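Local atomic coordinates of maleylacetate reductase (Agrobacterium tumefaciens, PDB entry 3HL0), a protein that catalyses the NADH-dependent reduction of maleylacetate to 3-oxoadipate, probably in the breakdown of gamma-resorcylate, as a member of the iron-containing alcohol dehydrogenase family. Residues 190-204 against 217-231. Numbering follows the deposited sequence. Where two conformers were deposited one is given.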
ATOM      1  N   ALA A 190     -16.168 -16.161 -23.573  1.00 10.59           N
ATOM      2  CA  ALA A 190     -15.714 -15.751 -22.237  1.00 10.46           C
ATOM      3  C   ALA A 190     -15.271 -17.004 -21.472  1.00  9.75           C
ATOM      4  O   ALA A 190     -14.231 -16.959 -20.771  1.00  9.12           O
ATOM      5  CB  ALA A 190     -16.765 -15.028 -21.450  1.00 10.14           C
ATOM      6  N   SER A 191     -16.008 -18.108 -21.584  1.00  8.15           N
ATOM      7  CA  SER A 191     -15.579 -19.317 -20.872  1.00  8.67           C
ATOM      8  C   SER A 191     -14.234 -19.865 -21.349  1.00 10.31           C
ATOM      9  O   SER A 191     -13.369 -20.232 -20.534  1.00 10.02           O
ATOM     10  CB  SER A 191     -16.653 -20.402 -20.949  1.00  9.93           C
ATOM     11  OG  SER A 191     -17.812 -20.007 -20.231  1.00 11.46           O
HETATM   12  N   MSE A 192     -14.030 -19.918 -22.666  0.50 10.16           N
HETATM   13  CA  MSE A 192     -12.717 -20.334 -23.221  0.50 10.17           C
HETATM   14  C   MSE A 192     -11.570 -19.391 -22.767  0.50 10.51           C
HETATM   15  O   MSE A 192     -10.501 -19.862 -22.380  0.50 10.80           O
HETATM   16  CB  MSE A 192     -12.815 -20.486 -24.777  0.50 12.00           C
HETATM   17  CG  MSE A 192     -11.693 -19.895 -25.631  0.50 10.98           C
HETATM   18 SE   MSE A 192     -12.402 -20.034 -27.479  0.35 16.17          SE
HETATM   19  CE  MSE A 192     -13.047 -21.789 -27.190  0.50  6.30           C
HETATM   20  N   MSE A 193     -11.798 -18.079 -22.804  1.00 10.13           N
HETATM   21  CA  MSE A 193     -10.777 -17.107 -22.367  1.00  8.89           C
HETATM   22  C   MSE A 193     -10.514 -17.293 -20.869  1.00  9.81           C
HETATM   23  O   MSE A 193      -9.360 -17.195 -20.444  1.00  9.33           O
HETATM   24  CB  MSE A 193     -11.208 -15.673 -22.617  1.00 10.89           C
HETATM   25  CG  MSE A 193     -11.256 -15.387 -24.109  1.00 13.61           C
HETATM   26 SE   MSE A 193     -11.625 -13.417 -24.255  0.75 19.54          SE
HETATM   27  CE  MSE A 193     -11.668 -13.213 -26.129  1.00 23.93           C
ATOM     28  N   ALA A 194     -11.572 -17.548 -20.103  1.00  9.17           N
ATOM     29  CA  ALA A 194     -11.390 -17.724 -18.631  1.00  9.88           C
ATOM     30  C   ALA A 194     -10.544 -18.924 -18.316  1.00  9.45           C
ATOM     31  O   ALA A 194      -9.653 -18.857 -17.453  1.00  8.15           O
ATOM     32  CB  ALA A 194     -12.776 -17.819 -17.918  1.00  8.77           C
ATOM     33  N   VAL A 195     -10.797 -20.045 -18.978  1.00  7.10           N
ATOM     34  CA  VAL A 195     -10.015 -21.246 -18.705  1.00  8.65           C
ATOM     35  C   VAL A 195      -8.549 -21.012 -19.102  1.00  9.61           C
ATOM     36  O   VAL A 195      -7.615 -21.388 -18.377  1.00  9.08           O
ATOM     37  CB  VAL A 195     -10.620 -22.477 -19.419  1.00  9.46           C
ATOM     38  CG1 VAL A 195      -9.684 -23.674 -19.230  1.00 10.11           C
ATOM     39  CG2 VAL A 195     -11.979 -22.764 -18.785  1.00 11.52           C
ATOM     40  N   GLU A 196      -8.324 -20.397 -20.258  1.00  8.98           N
ATOM     41  CA  GLU A 196      -6.962 -20.130 -20.707  1.00  9.94           C
ATOM     42  C   GLU A 196      -6.249 -19.147 -19.756  1.00 10.28           C
ATOM     43  O   GLU A 196      -5.065 -19.356 -19.473  1.00 10.24           O
ATOM     44  CB  GLU A 196      -6.986 -19.606 -22.138  1.00 10.16           C
ATOM     45  CG  GLU A 196      -5.620 -19.200 -22.669  1.00 12.25           C
ATOM     46  CD  GLU A 196      -4.664 -20.342 -22.970  1.00 14.39           C
ATOM     47  OE1 GLU A 196      -4.901 -21.536 -22.659  1.00 15.06           O
ATOM     48  OE2 GLU A 196      -3.602 -19.996 -23.531  1.00 18.30           O
ATOM     49  N   GLY A 197      -6.956 -18.104 -19.284  1.00  8.41           N
ATOM     50  CA  GLY A 197      -6.389 -17.165 -18.306  1.00  9.06           C
ATOM     51  C   GLY A 197      -6.005 -17.882 -17.023  1.00  9.95           C
ATOM     52  O   GLY A 197      -4.919 -17.652 -16.487  1.00 10.68           O
ATOM     53  N   LEU A 198      -6.888 -18.731 -16.519  1.00  8.08           N
ATOM     54  CA  LEU A 198      -6.537 -19.561 -15.331  1.00  8.48           C
ATOM     55  C   LEU A 198      -5.330 -20.447 -15.567  1.00  9.84           C
ATOM     56  O   LEU A 198      -4.452 -20.539 -14.691  1.00 10.95           O
ATOM     57  CB  LEU A 198      -7.766 -20.406 -14.930  1.00  8.07           C
ATOM     58  CG  LEU A 198      -8.930 -19.581 -14.340  1.00  8.53           C
ATOM     59  CD1 LEU A 198     -10.254 -20.358 -14.410  1.00  8.81           C
ATOM     60  CD2 LEU A 198      -8.608 -19.168 -12.869  1.00 11.66           C
ATOM     61  N   ARG A 199      -5.264 -21.109 -16.721  0.50  9.78           N
ATOM     62  CA  ARG A 199      -4.149 -21.991 -17.022  0.50 10.01           C
ATOM     63  C   ARG A 199      -2.812 -21.215 -17.066  0.50 10.33           C
ATOM     64  O   ARG A 199      -1.767 -21.700 -16.586  0.50 11.45           O
ATOM     65  CB  ARG A 199      -4.411 -22.729 -18.344  0.50 10.25           C
ATOM     66  CG  ARG A 199      -3.415 -23.778 -18.622  0.50  9.63           C
ATOM     67  CD  ARG A 199      -3.248 -24.045 -20.147  0.50 12.89           C
ATOM     68  NE  ARG A 199      -2.859 -22.818 -20.845  0.50 14.37           N
ATOM     69  CZ  ARG A 199      -1.631 -22.303 -20.867  0.50 16.25           C
ATOM     70  NH1 ARG A 199      -1.394 -21.162 -21.511  0.50 13.28           N
ATOM     71  NH2 ARG A 199      -0.634 -22.933 -20.246  0.50 17.62           N
ATOM     72  N   ALA A 200      -2.843 -19.993 -17.601  1.00  9.95           N
ATOM     73  CA  ALA A 200      -1.674 -19.134 -17.676  1.00  9.82           C
ATOM     74  C   ALA A 200      -1.235 -18.700 -16.271  1.00 10.40           C
ATOM     75  O   ALA A 200      -0.037 -18.784 -15.967  1.00 10.49           O
ATOM     76  CB  ALA A 200      -1.933 -17.938 -18.573  1.00 11.49           C
HETATM   77  N   MSE A 201      -2.182 -18.296 -15.430  0.50  9.84           N
HETATM   78  CA  MSE A 201      -1.797 -17.798 -14.101  0.50 10.53           C
HETATM   79  C   MSE A 201      -1.274 -18.961 -13.237  0.50 10.40           C
HETATM   80  O   MSE A 201      -0.316 -18.781 -12.486  0.50 10.13           O
HETATM   81  CB  MSE A 201      -2.958 -17.091 -13.411  0.50 10.07           C
HETATM   82  CG  MSE A 201      -3.688 -16.024 -14.244  0.50 11.66           C
HETATM   83 SE   MSE A 201      -2.535 -14.587 -14.905  0.35 10.23          SE
HETATM   84  CE  MSE A 201      -1.397 -14.543 -13.309  0.50  2.00           C
ATOM     85  N   ILE A 202      -1.894 -20.143 -13.354  1.00 10.82           N
ATOM     86  CA  ILE A 202      -1.504 -21.318 -12.522  1.00 11.19           C
ATOM     87  C   ILE A 202      -0.097 -21.772 -12.922  1.00 13.04           C
ATOM     88  O   ILE A 202       0.714 -22.126 -12.054  1.00 13.44           O
ATOM     89  CB  ILE A 202      -2.573 -22.419 -12.593  1.00 12.50           C
ATOM     90  CG1 ILE A 202      -3.794 -21.946 -11.818  1.00 12.28           C
ATOM     91  CG2 ILE A 202      -2.113 -23.738 -12.002  1.00 12.50           C
ATOM     92  CD1 ILE A 202      -5.062 -22.850 -12.078  1.00 12.64           C
ATOM     93  N   GLU A 203       0.209 -21.692 -14.205  1.00 12.95           N
ATOM     94  CA  GLU A 203       1.544 -22.001 -14.681  1.00 14.47           C
ATOM     95  C   GLU A 203       2.590 -20.977 -14.245  1.00 14.52           C
ATOM     96  O   GLU A 203       3.693 -21.364 -13.764  1.00 15.70           O
ATOM     97  CB  GLU A 203       1.529 -22.118 -16.211  1.00 16.18           C
ATOM     98  CG  GLU A 203       2.883 -22.505 -16.764  1.00 22.80           C
ATOM     99  CD  GLU A 203       2.824 -22.801 -18.246  1.00 29.77           C
ATOM    100  OE1 GLU A 203       3.205 -21.919 -19.035  1.00 32.93           O
ATOM    101  OE2 GLU A 203       2.384 -23.919 -18.615  1.00 36.56           O
ATOM    102  N   ALA A 204       2.270 -19.697 -14.427  1.00 12.57           N
ATOM    103  CA  ALA A 204       3.232 -18.606 -14.320  1.00 12.12           C
ATOM    104  C   ALA A 204       3.506 -18.178 -12.894  1.00 12.86           C
ATOM    105  O   ALA A 204       4.660 -17.895 -12.576  1.00 13.15           O
ATOM    106  CB  ALA A 204       2.820 -17.383 -15.142  1.00 12.99           C
ATOM    107  N   ALA A 217       8.163 -16.120 -17.720  1.00 14.27           N
ATOM    108  CA  ALA A 217       7.074 -16.276 -16.742  1.00 13.97           C
ATOM    109  C   ALA A 217       6.252 -14.991 -16.604  1.00 12.78           C
ATOM    110  O   ALA A 217       5.015 -15.049 -16.460  1.00 12.41           O
ATOM    111  CB  ALA A 217       7.637 -16.726 -15.393  1.00 15.25           C
ATOM    112  N   ARG A 218       6.915 -13.832 -16.595  1.00 11.85           N
ATOM    113  CA  ARG A 218       6.218 -12.549 -16.571  1.00 10.68           C
ATOM    114  C   ARG A 218       5.306 -12.369 -17.792  1.00 12.45           C
ATOM    115  O   ARG A 218       4.192 -11.885 -17.657  1.00 11.93           O
ATOM    116  CB  ARG A 218       7.173 -11.352 -16.417  1.00 11.89           C
ATOM    117  CG  ARG A 218       7.837 -11.267 -15.014  1.00 12.36           C
ATOM    118  CD  ARG A 218       6.832 -10.978 -13.898  1.00 10.72           C
ATOM    119  NE  ARG A 218       7.591 -10.608 -12.695  1.00 11.10           N
ATOM    120  CZ  ARG A 218       7.056 -10.151 -11.573  1.00 12.04           C
ATOM    121  NH1 ARG A 218       5.729 -10.056 -11.429  1.00 11.99           N
ATOM    122  NH2 ARG A 218       7.876  -9.777 -10.591  1.00 12.82           N
ATOM    123  N   GLU A 219       5.784 -12.769 -18.971  1.00 12.57           N
ATOM    124  CA  GLU A 219       4.943 -12.650 -20.158  1.00 13.35           C
ATOM    125  C   GLU A 219       3.680 -13.487 -20.003  1.00 12.15           C
ATOM    126  O   GLU A 219       2.564 -13.004 -20.326  1.00 12.17           O
ATOM    127  CB  GLU A 219       5.750 -13.082 -21.407  1.00 13.67           C
ATOM    128  CG  GLU A 219       6.808 -12.049 -21.776  1.00 19.46           C
ATOM    129  CD  GLU A 219       7.603 -12.493 -22.993  1.00 26.35           C
ATOM    130  OE1 GLU A 219       7.702 -13.713 -23.226  1.00 32.77           O
ATOM    131  OE2 GLU A 219       8.107 -11.622 -23.717  1.00 31.53           O
ATOM    132  N   THR A 220       3.853 -14.706 -19.524  1.00 11.80           N
ATOM    133  CA  THR A 220       2.752 -15.640 -19.404  1.00 11.69           C
ATOM    134  C   THR A 220       1.757 -15.077 -18.385  1.00 11.25           C
ATOM    135  O   THR A 220       0.543 -15.100 -18.619  1.00 11.31           O
ATOM    136  CB  THR A 220       3.265 -17.026 -19.002  1.00 12.74           C
ATOM    137  OG1 THR A 220       4.109 -17.490 -20.086  1.00 15.54           O
ATOM    138  CG2 THR A 220       2.126 -17.996 -18.840  1.00 11.15           C
ATOM    139  N   ALA A 221       2.263 -14.573 -17.258  1.00 10.40           N
ATOM    140  CA  ALA A 221       1.297 -14.042 -16.268  1.00 10.15           C
ATOM    141  C   ALA A 221       0.550 -12.807 -16.787  1.00 10.03           C
ATOM    142  O   ALA A 221      -0.624 -12.616 -16.501  1.00 11.11           O
ATOM    143  CB  ALA A 221       2.010 -13.682 -14.978  1.00  9.98           C
ATOM    144  N   LEU A 222       1.229 -11.930 -17.521  1.00  9.20           N
ATOM    145  CA  LEU A 222       0.565 -10.754 -18.045  1.00  8.37           C
ATOM    146  C   LEU A 222      -0.505 -11.118 -19.111  1.00  8.18           C
ATOM    147  O   LEU A 222      -1.580 -10.527 -19.162  1.00  9.17           O
ATOM    148  CB  LEU A 222       1.621  -9.804 -18.596  1.00 10.16           C
ATOM    149  CG  LEU A 222       1.134  -8.397 -18.866  1.00  9.29           C
ATOM    150  CD1 LEU A 222       0.467  -7.645 -17.660  1.00 11.56           C
ATOM    151  CD2 LEU A 222       2.311  -7.558 -19.356  1.00 13.10           C
ATOM    152  N   TYR A 223      -0.163 -12.080 -19.971  1.00  9.03           N
ATOM    153  CA  TYR A 223      -1.119 -12.618 -20.926  1.00  9.55           C
ATOM    154  C   TYR A 223      -2.341 -13.170 -20.173  1.00  9.74           C
ATOM    155  O   TYR A 223      -3.482 -12.886 -20.570  1.00  9.28           O
ATOM    156  CB  TYR A 223      -0.417 -13.721 -21.683  1.00 10.03           C
ATOM    157  CG  TYR A 223      -1.288 -14.717 -22.418  1.00 10.47           C
ATOM    158  CD1 TYR A 223      -1.970 -14.332 -23.578  1.00 13.14           C
ATOM    159  CD2 TYR A 223      -1.403 -16.019 -21.959  1.00 11.15           C
ATOM    160  CE1 TYR A 223      -2.770 -15.271 -24.266  1.00 11.10           C
ATOM    161  CE2 TYR A 223      -2.175 -16.971 -22.634  1.00 13.28           C
ATOM    162  CZ  TYR A 223      -2.845 -16.565 -23.795  1.00 14.46           C
ATOM    163  OH  TYR A 223      -3.587 -17.487 -24.484  1.00 15.64           O
ATOM    164  N   GLY A 224      -2.114 -13.932 -19.105  1.00  8.93           N
ATOM    165  CA  GLY A 224      -3.243 -14.456 -18.325  1.00  9.42           C
ATOM    166  C   GLY A 224      -4.065 -13.299 -17.770  1.00  9.81           C
ATOM    167  O   GLY A 224      -5.312 -13.350 -17.785  1.00 10.12           O
ATOM    168  N   ALA A 225      -3.405 -12.262 -17.258  1.00 10.07           N
ATOM    169  CA  ALA A 225      -4.117 -11.118 -16.682  1.00 10.46           C
ATOM    170  C   ALA A 225      -5.017 -10.403 -17.683  1.00  9.98           C
ATOM    171  O   ALA A 225      -6.147  -9.978 -17.393  1.00  9.62           O
ATOM    172  CB  ALA A 225      -3.092 -10.136 -16.032  1.00 10.43           C
ATOM    173  N   TRP A 226      -4.526 -10.313 -18.913  1.00  9.78           N
ATOM    174  CA  TRP A 226      -5.325  -9.755 -20.002  1.00  8.89           C
ATOM    175  C   TRP A 226      -6.591 -10.558 -20.263  1.00  8.90           C
ATOM    176  O   TRP A 226      -7.688  -9.974 -20.337  1.00  9.18           O
ATOM    177  CB  TRP A 226      -4.444  -9.677 -21.260  1.00  8.80           C
ATOM    178  CG  TRP A 226      -5.219  -9.408 -22.516  1.00 10.39           C
ATOM    179  CD1 TRP A 226      -6.120  -8.406 -22.741  1.00 12.31           C
ATOM    180  CD2 TRP A 226      -5.118 -10.166 -23.732  1.00 10.93           C
ATOM    181  NE1 TRP A 226      -6.594  -8.502 -24.069  1.00 13.21           N
ATOM    182  CE2 TRP A 226      -5.977  -9.565 -24.671  1.00 11.99           C
ATOM    183  CE3 TRP A 226      -4.365 -11.282 -24.107  1.00 12.45           C
ATOM    184  CZ2 TRP A 226      -6.091 -10.064 -25.984  1.00 12.46           C
ATOM    185  CZ3 TRP A 226      -4.494 -11.789 -25.402  1.00 15.96           C
ATOM    186  CH2 TRP A 226      -5.358 -11.181 -26.306  1.00 15.07           C
ATOM    187  N   LEU A 227      -6.463 -11.879 -20.357  1.00  8.78           N
ATOM    188  CA  LEU A 227      -7.664 -12.695 -20.594  1.00  8.26           C
ATOM    189  C   LEU A 227      -8.612 -12.603 -19.407  1.00  8.53           C
ATOM    190  O   LEU A 227      -9.825 -12.539 -19.582  1.00  9.90           O
ATOM    191  CB  LEU A 227      -7.251 -14.157 -20.834  1.00  9.56           C
ATOM    192  CG  LEU A 227      -6.433 -14.335 -22.120  1.00  9.43           C
ATOM    193  CD1 LEU A 227      -6.056 -15.796 -22.227  1.00 12.28           C
ATOM    194  CD2 LEU A 227      -7.231 -13.910 -23.336  1.00 11.89           C
ATOM    195  N   CYS A 228      -8.062 -12.618 -18.181  1.00  8.75           N
ATOM    196  CA  CYS A 228      -8.925 -12.536 -17.000  1.00  9.20           C
ATOM    197  C   CYS A 228      -9.645 -11.190 -16.927  1.00  9.82           C
ATOM    198  O   CYS A 228     -10.832 -11.132 -16.597  1.00  9.82           O
ATOM    199  CB  CYS A 228      -8.055 -12.733 -15.731  1.00  7.77           C
ATOM    200  SG  CYS A 228      -7.454 -14.443 -15.524  1.00 11.33           S
ATOM    201  N   GLY A 229      -8.948 -10.097 -17.252  1.00  9.19           N
ATOM    202  CA  GLY A 229      -9.610  -8.801 -17.270  1.00  9.27           C
ATOM    203  C   GLY A 229     -10.665  -8.704 -18.342  1.00 10.11           C
ATOM    204  O   GLY A 229     -11.686  -8.041 -18.146  1.00 10.32           O
ATOM    205  N   THR A 230     -10.428  -9.354 -19.467  1.00  9.39           N
ATOM    206  CA  THR A 230     -11.357  -9.275 -20.596  1.00 11.20           C
ATOM    207  C   THR A 230     -12.685  -9.883 -20.166  1.00 11.19           C
ATOM    208  O   THR A 230     -13.744  -9.314 -20.440  1.00 11.48           O
ATOM    209  CB  THR A 230     -10.793  -9.950 -21.830  1.00 10.75           C
ATOM    210  OG1 THR A 230      -9.580  -9.265 -22.215  1.00 11.21           O
ATOM    211  CG2 THR A 230     -11.796  -9.890 -22.995  1.00 13.71           C
ATOM    212  N   VAL A 231     -12.633 -11.000 -19.457  1.00 10.37           N
ATOM    213  CA  VAL A 231     -13.919 -11.586 -19.062  1.00 10.73           C
ATOM    214  C   VAL A 231     -14.591 -10.835 -17.918  1.00 12.67           C
ATOM    215  O   VAL A 231     -15.826 -10.763 -17.893  1.00 12.46           O
ATOM    216  CB  VAL A 231     -13.830 -13.107 -18.814  1.00 11.00           C
ATOM    217  CG1 VAL A 231     -13.265 -13.794 -20.068  1.00 10.98           C
ATOM    218  CG2 VAL A 231     -12.946 -13.437 -17.570  1.00 10.51           C
TER
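The hydroxyl of Tyr223 donates a hydrogen bond to Glu196, OH to OE2 2.7 Å, and so ties together two antiparallel helices whose segment axes approach to 7.8 Å. The carboxylate stands nearly upright to the phenol ring, their planes 79° apart, and OE2 receives the bond on its anti lone pair at the ring edge. Glu196 gets there with CG anti to the backbone N (chi1 176°) and a bend at chi2. Arg199 grips the same carboxylate side-on from above its plane, NE to OE1 at 3.0 Å and NH1 to OE2, while its NH2 makes a longer salt bridge to Glu203; OE2 thus serves two donors.

Beneath this polar edge the backbones meet at Gly197 and Gly224, whose CA atoms lie 4.2 Å apart. Ala200 sets CB against the Gly224 CA, and CD1 of Leu227 reaches CG of Glu196, the two side chains crossing at a slant. Met201, a selenomethionine like Met193, is bent at chi2 and chi3 and is a knob in the hole formed by Ala221, Gly224, Ala225 and Cys228. Toward one end Val231 fits CG1 against CB of Met193 (3.8 Å); toward the other, the methyls of Ala204 and Ala221 touch at 3.8 Å.

This helical hairpin belongs to the C-terminal, all-helical part of the fold: helix 163-180 receives Leu198, Met201 and Val231, helix 279-285 packs on Val195 and Ile202, and Trp226 meets Tyr153 of strand 150-153 in the parallel sheet.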